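Chitinase (Jonesia denitrificans, PDB 5VG0) probably binds and degrades chitin, this chain being its copper-dependent lytic polysaccharide monooxygenase domain, captured with a peroxide ion at the metal. Local coordinates at residues W72-P77 / Q100-S105; H78-W83 / A122-S127. One frame throughout, in Å; residues are numbered along the deposited sequence.

Contact 1: W72-P77 / Q100-S105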
# COMPACT_ATOMS: atom_id res chain seq x y z
N TRP A 72 0.23 7.60 4.76
CA TRP A 72 0.93 7.70 3.49
C TRP A 72 1.93 8.85 3.51
O TRP A 72 1.69 9.90 4.11
CB TRP A 72 -0.05 8.03 2.38
CG TRP A 72 -1.01 6.96 1.96
CD1 TRP A 72 -2.17 6.59 2.57
CD2 TRP A 72 -0.89 6.14 0.79
NE1 TRP A 72 -2.77 5.59 1.85
CE2 TRP A 72 -2.01 5.29 0.75
CE3 TRP A 72 0.06 6.04 -0.23
CZ2 TRP A 72 -2.21 4.36 -0.26
CZ3 TRP A 72 -0.13 5.11 -1.24
CH2 TRP A 72 -1.27 4.29 -1.25
N LYS A 73 3.02 8.67 2.78
CA LYS A 73 3.92 9.73 2.37
C LYS A 73 3.83 9.85 0.86
O LYS A 73 4.10 8.88 0.15
CB LYS A 73 5.35 9.40 2.78
CG LYS A 73 6.35 10.44 2.32
CD LYS A 73 7.73 10.14 2.85
CE LYS A 73 8.72 11.23 2.50
NZ LYS A 73 10.06 10.94 3.05
N LEU A 74 3.41 11.01 0.38
CA LEU A 74 3.29 11.24 -1.05
C LEU A 74 4.41 12.16 -1.49
O LEU A 74 4.58 13.24 -0.93
CB LEU A 74 1.94 11.86 -1.40
CG LEU A 74 0.72 11.17 -0.83
CD1 LEU A 74 -0.54 11.85 -1.38
CD2 LEU A 74 0.68 9.68 -1.11
N THR A 75 5.17 11.74 -2.48
CA THR A 75 6.18 12.63 -3.05
C THR A 75 5.62 13.49 -4.15
O THR A 75 6.14 14.57 -4.40
CB THR A 75 7.40 11.83 -3.54
OG1 THR A 75 6.99 10.83 -4.47
CG2 THR A 75 8.09 11.15 -2.37
N ALA A 76 4.54 13.06 -4.79
CA ALA A 76 3.90 13.84 -5.84
C ALA A 76 2.41 13.63 -5.62
O ALA A 76 1.87 12.57 -5.96
CB ALA A 76 4.34 13.36 -7.22
N PRO A 77 1.72 14.60 -5.03
CA PRO A 77 0.32 14.41 -4.62
C PRO A 77 -0.67 14.65 -5.76
O PRO A 77 -1.33 15.68 -5.90
CB PRO A 77 0.15 15.45 -3.51
CG PRO A 77 1.06 16.54 -3.91
CD PRO A 77 2.24 15.90 -4.58
N GLN A 100 -9.66 15.84 -5.90
CA GLN A 100 -8.81 16.88 -5.35
C GLN A 100 -7.41 16.36 -5.06
O GLN A 100 -7.14 15.16 -5.05
CB GLN A 100 -9.43 17.38 -4.04
CG GLN A 100 -10.77 18.04 -4.20
CD GLN A 100 -11.39 18.43 -2.88
OE1 GLN A 100 -10.71 18.45 -1.85
NE2 GLN A 100 -12.69 18.73 -2.89
N GLN A 101 -6.53 17.29 -4.82
CA GLN A 101 -5.16 16.99 -4.42
C GLN A 101 -5.12 16.66 -2.93
O GLN A 101 -5.65 17.41 -2.11
CB GLN A 101 -4.31 18.23 -4.69
CG GLN A 101 -2.87 18.20 -4.23
CD GLN A 101 -2.11 19.44 -4.68
OE1 GLN A 101 -2.37 19.98 -5.77
NE2 GLN A 101 -1.20 19.92 -3.84
N PRO A 102 -4.49 15.56 -2.55
CA PRO A 102 -4.35 15.24 -1.14
C PRO A 102 -3.16 15.95 -0.53
O PRO A 102 -2.25 16.38 -1.25
CB PRO A 102 -4.10 13.72 -1.17
CG PRO A 102 -3.36 13.52 -2.42
CD PRO A 102 -3.95 14.50 -3.41
N PRO A 103 -3.11 16.04 0.79
CA PRO A 103 -1.87 16.46 1.45
C PRO A 103 -0.79 15.41 1.25
O PRO A 103 -1.07 14.24 1.01
CB PRO A 103 -2.28 16.56 2.93
CG PRO A 103 -3.46 15.67 3.05
CD PRO A 103 -4.15 15.63 1.74
N THR A 104 0.47 15.85 1.35
CA THR A 104 1.58 14.92 1.18
C THR A 104 1.81 14.02 2.39
O THR A 104 2.49 13.00 2.26
CB THR A 104 2.87 15.66 0.81
OG1 THR A 104 3.10 16.70 1.77
CG2 THR A 104 2.78 16.26 -0.59
N SER A 105 1.24 14.36 3.54
CA SER A 105 1.15 13.44 4.66
C SER A 105 -0.33 13.22 4.93
O SER A 105 -1.05 14.18 5.23
CB SER A 105 1.82 14.04 5.89
OG SER A 105 1.71 13.12 6.97
O HOH W 1 3.65 11.04 5.79
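Lys73 and Ser105 face each other as an antiparallel non-hydrogen-bonded pair, their CA atoms 5.2 Å apart, and one residue further on Leu74 N donates to Thr104 O over 2.9 Å. That bond is almost straight, at 171°, and lies in the carbonyl plane on a lone pair. On the other side of the pair a water bridges the strands, donating to Trp72 O and lying 3.1 Å from Ser105 OG. Leu74 turns its side chain toward the 100-105 segment: with CG beside its own backbone N (chi1 -50°), CD1 reaches the rim of the Pro102 ring at CG, a tight 3.4 Å, and the two side chains cross at about a right angle. This is where strand 105-110, an outer strand of the three-stranded antiparallel sheet, starts beside the end of central strand 68-74; strand 2-6 flanks the latter on its far side and brings His1 to the backbones of Thr75 and Ala76. Past the strand end, Pro77 lies alongside both Gln101 and Thr104. Its CB sits 3.4 Å from Pro102 O, its CG meets the methyl CG2 of Thr104 at 3.7 Å, and the extended Gln101 chain runs past it, with CG against the Pro77 carbonyl O. Toward the larger mixed sheet, Leu74 and Pro102 both touch Trp83, and Leu74 also packs on Trp124.

Contact 2: H78-W83 / A122-S127. With CU (copper (II) ion), chain C; PER (peroxide ion), chain D.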
# COMPACT_ATOMS: atom_id res chain seq x y z
N HIS A 78 -0.81 13.64 -6.60
CA HIS A 78 -1.69 13.74 -7.76
C HIS A 78 -3.14 13.90 -7.35
O HIS A 78 -3.59 13.36 -6.34
CB HIS A 78 -1.58 12.46 -8.57
CG HIS A 78 -0.18 12.13 -8.93
ND1 HIS A 78 0.64 13.00 -9.62
CD2 HIS A 78 0.57 11.05 -8.65
CE1 HIS A 78 1.82 12.46 -9.77
NE2 HIS A 78 1.80 11.27 -9.20
N ASN A 79 -3.89 14.59 -8.19
CA ASN A 79 -5.33 14.62 -8.02
C ASN A 79 -5.85 13.19 -7.97
O ASN A 79 -5.42 12.34 -8.75
CB ASN A 79 -6.00 15.40 -9.14
CG ASN A 79 -5.69 16.88 -9.05
OD1 ASN A 79 -4.58 17.30 -9.36
ND2 ASN A 79 -6.65 17.66 -8.58
N THR A 80 -6.75 12.93 -7.04
CA THR A 80 -7.11 11.58 -6.64
C THR A 80 -8.61 11.39 -6.73
O THR A 80 -9.39 12.26 -6.35
CB THR A 80 -6.66 11.37 -5.19
OG1 THR A 80 -5.24 11.48 -5.12
CG2 THR A 80 -7.07 10.03 -4.66
N SER A 81 -9.01 10.21 -7.21
CA SER A 81 -10.41 9.81 -7.14
C SER A 81 -10.66 9.16 -5.79
O SER A 81 -11.17 9.81 -4.88
CB SER A 81 -10.78 8.92 -8.32
OG SER A 81 -9.90 7.84 -8.40
N THR A 82 -10.28 7.90 -5.63
CA THR A 82 -10.48 7.18 -4.38
C THR A 82 -9.20 6.52 -3.90
O THR A 82 -8.30 6.20 -4.67
CB THR A 82 -11.56 6.10 -4.51
OG1 THR A 82 -11.20 5.22 -5.56
CG2 THR A 82 -12.93 6.70 -4.75
N TRP A 83 -9.19 6.30 -2.59
CA TRP A 83 -8.27 5.41 -1.91
C TRP A 83 -9.09 4.18 -1.52
O TRP A 83 -10.08 4.30 -0.80
CB TRP A 83 -7.72 6.08 -0.64
CG TRP A 83 -7.16 7.45 -0.85
CD1 TRP A 83 -7.85 8.62 -0.85
CD2 TRP A 83 -5.80 7.78 -1.07
NE1 TRP A 83 -7.00 9.66 -1.06
CE2 TRP A 83 -5.72 9.17 -1.20
CE3 TRP A 83 -4.62 7.02 -1.17
CZ2 TRP A 83 -4.53 9.83 -1.44
CZ3 TRP A 83 -3.44 7.68 -1.40
CH2 TRP A 83 -3.40 9.06 -1.54
N ALA A 122 -3.66 -1.39 -0.26
CA ALA A 122 -4.09 -0.02 -0.47
C ALA A 122 -3.86 0.32 -1.93
O ALA A 122 -2.75 0.19 -2.42
CB ALA A 122 -3.33 0.93 0.45
N ARG A 123 -4.92 0.75 -2.60
CA ARG A 123 -4.89 1.12 -4.00
C ARG A 123 -5.26 2.59 -4.10
O ARG A 123 -6.37 2.98 -3.75
CB ARG A 123 -5.86 0.23 -4.77
CG ARG A 123 -5.80 0.36 -6.25
CD ARG A 123 -6.50 -0.84 -6.90
NE ARG A 123 -7.94 -0.71 -6.87
CZ ARG A 123 -8.79 -1.55 -7.46
NH1 ARG A 123 -8.35 -2.64 -8.07
NH2 ARG A 123 -10.09 -1.30 -7.43
N TRP A 124 -4.31 3.39 -4.55
CA TRP A 124 -4.48 4.84 -4.70
C TRP A 124 -4.77 5.12 -6.17
O TRP A 124 -3.90 4.96 -7.02
CB TRP A 124 -3.20 5.54 -4.26
CG TRP A 124 -3.13 7.00 -4.57
CD1 TRP A 124 -4.17 7.85 -4.79
CD2 TRP A 124 -1.94 7.78 -4.67
NE1 TRP A 124 -3.69 9.11 -5.04
CE2 TRP A 124 -2.32 9.10 -4.96
CE3 TRP A 124 -0.58 7.50 -4.53
CZ2 TRP A 124 -1.40 10.13 -5.13
CZ3 TRP A 124 0.33 8.52 -4.70
CH2 TRP A 124 -0.08 9.82 -4.99
N ASN A 125 -6.00 5.53 -6.47
CA ASN A 125 -6.42 5.78 -7.85
C ASN A 125 -6.23 7.25 -8.21
O ASN A 125 -6.76 8.15 -7.55
CB ASN A 125 -7.88 5.39 -8.01
CG ASN A 125 -8.10 3.92 -7.80
OD1 ASN A 125 -7.52 3.09 -8.48
ND2 ASN A 125 -8.93 3.60 -6.85
N VAL A 126 -5.49 7.49 -9.27
CA VAL A 126 -5.21 8.84 -9.74
C VAL A 126 -6.34 9.27 -10.67
O VAL A 126 -6.75 8.52 -11.55
CB VAL A 126 -3.84 8.87 -10.45
CG1 VAL A 126 -3.57 10.23 -11.06
CG2 VAL A 126 -2.74 8.47 -9.44
N SER A 127 -6.86 10.49 -10.49
CA SER A 127 -8.09 10.87 -11.17
C SER A 127 -7.91 11.26 -12.62
O SER A 127 -8.89 11.23 -13.37
CB SER A 127 -8.79 12.00 -10.42
OG SER A 127 -8.00 13.14 -10.44
CU CU C . 3.36 10.01 -9.17
O1 PER D . 2.72 9.30 -11.09
O2 PER D . 3.75 10.35 -10.94
O HOH W 2 4.90 11.62 -10.20
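His78 sets its ring beside the outer end of the Trp124 indole and binds copper through NE2 at 2.0 Å. Peroxide and a water also lie at the metal, the peroxide O2 near the edge of the imidazole. CG of His78 stands beside the backbone N (chi1 -54°), which places CD2 3.9 Å from Trp124 CH2; the two ring planes are inclined by 25° but slid apart, so they barely overlap. Val126 CG1 touches CB of His78. In the next shell Thr80 fixes Trp124: NE1 donates in the indole plane to Thr80 OG1 over 2.8 Å, and that hydroxyl donates onward to His78 O, a relay tying the indole to the backbone of the copper ligand. One face of Trp124 is covered by Trp83 in an offset stack, the six-membered ring of Trp83 over the five-membered ring of Trp124, with centroids 3.8 Å apart and planes at 13°. Trp83 NE1 is held by Gln97, and Phe133, of the peroxide pocket, also meets Trp124.

Further out, backbone bonds join the segments. Ser127 N donates to Asn79 O, and Ser81 N to Asn125 O. Asn125 N donates to Thr82 O over 3.0 Å, while its amide ND2 reaches Thr82 OG1 and also Glu84. The register slips by one residue between the Thr80-Val126 and Trp83-Trp124 pairs, a beta bulge at the corner near Ser81. The loop that carries His78 is thus held on paired strands; with His1, which binds through its terminal N, His78 forms the histidine brace, characteristic of the copper site of lytic polysaccharide monooxygenases.

In the fold
The centres of contacts 1 and 2 are about 10 Å apart, on the same side of the chain's centre. Their segments alternate along the sequence, 72-77, 78-83, 100-105, 122-127, so the chain runs straight from the first half of contact 1 into that of contact 2. Contact 1 lies at the edge of the three-stranded antiparallel sheet and the loops beside it, contact 2 in the larger mixed sheet, and the two touch directly: Trp72 packs on Trp83, Ala76 O on the Trp124 ring, and Gln100 O probably accepts a hydrogen bond from Thr80 N. The crossing from one sheet to the other passes through Pro77 and His78, which places a copper ligand on the connection, close to His1.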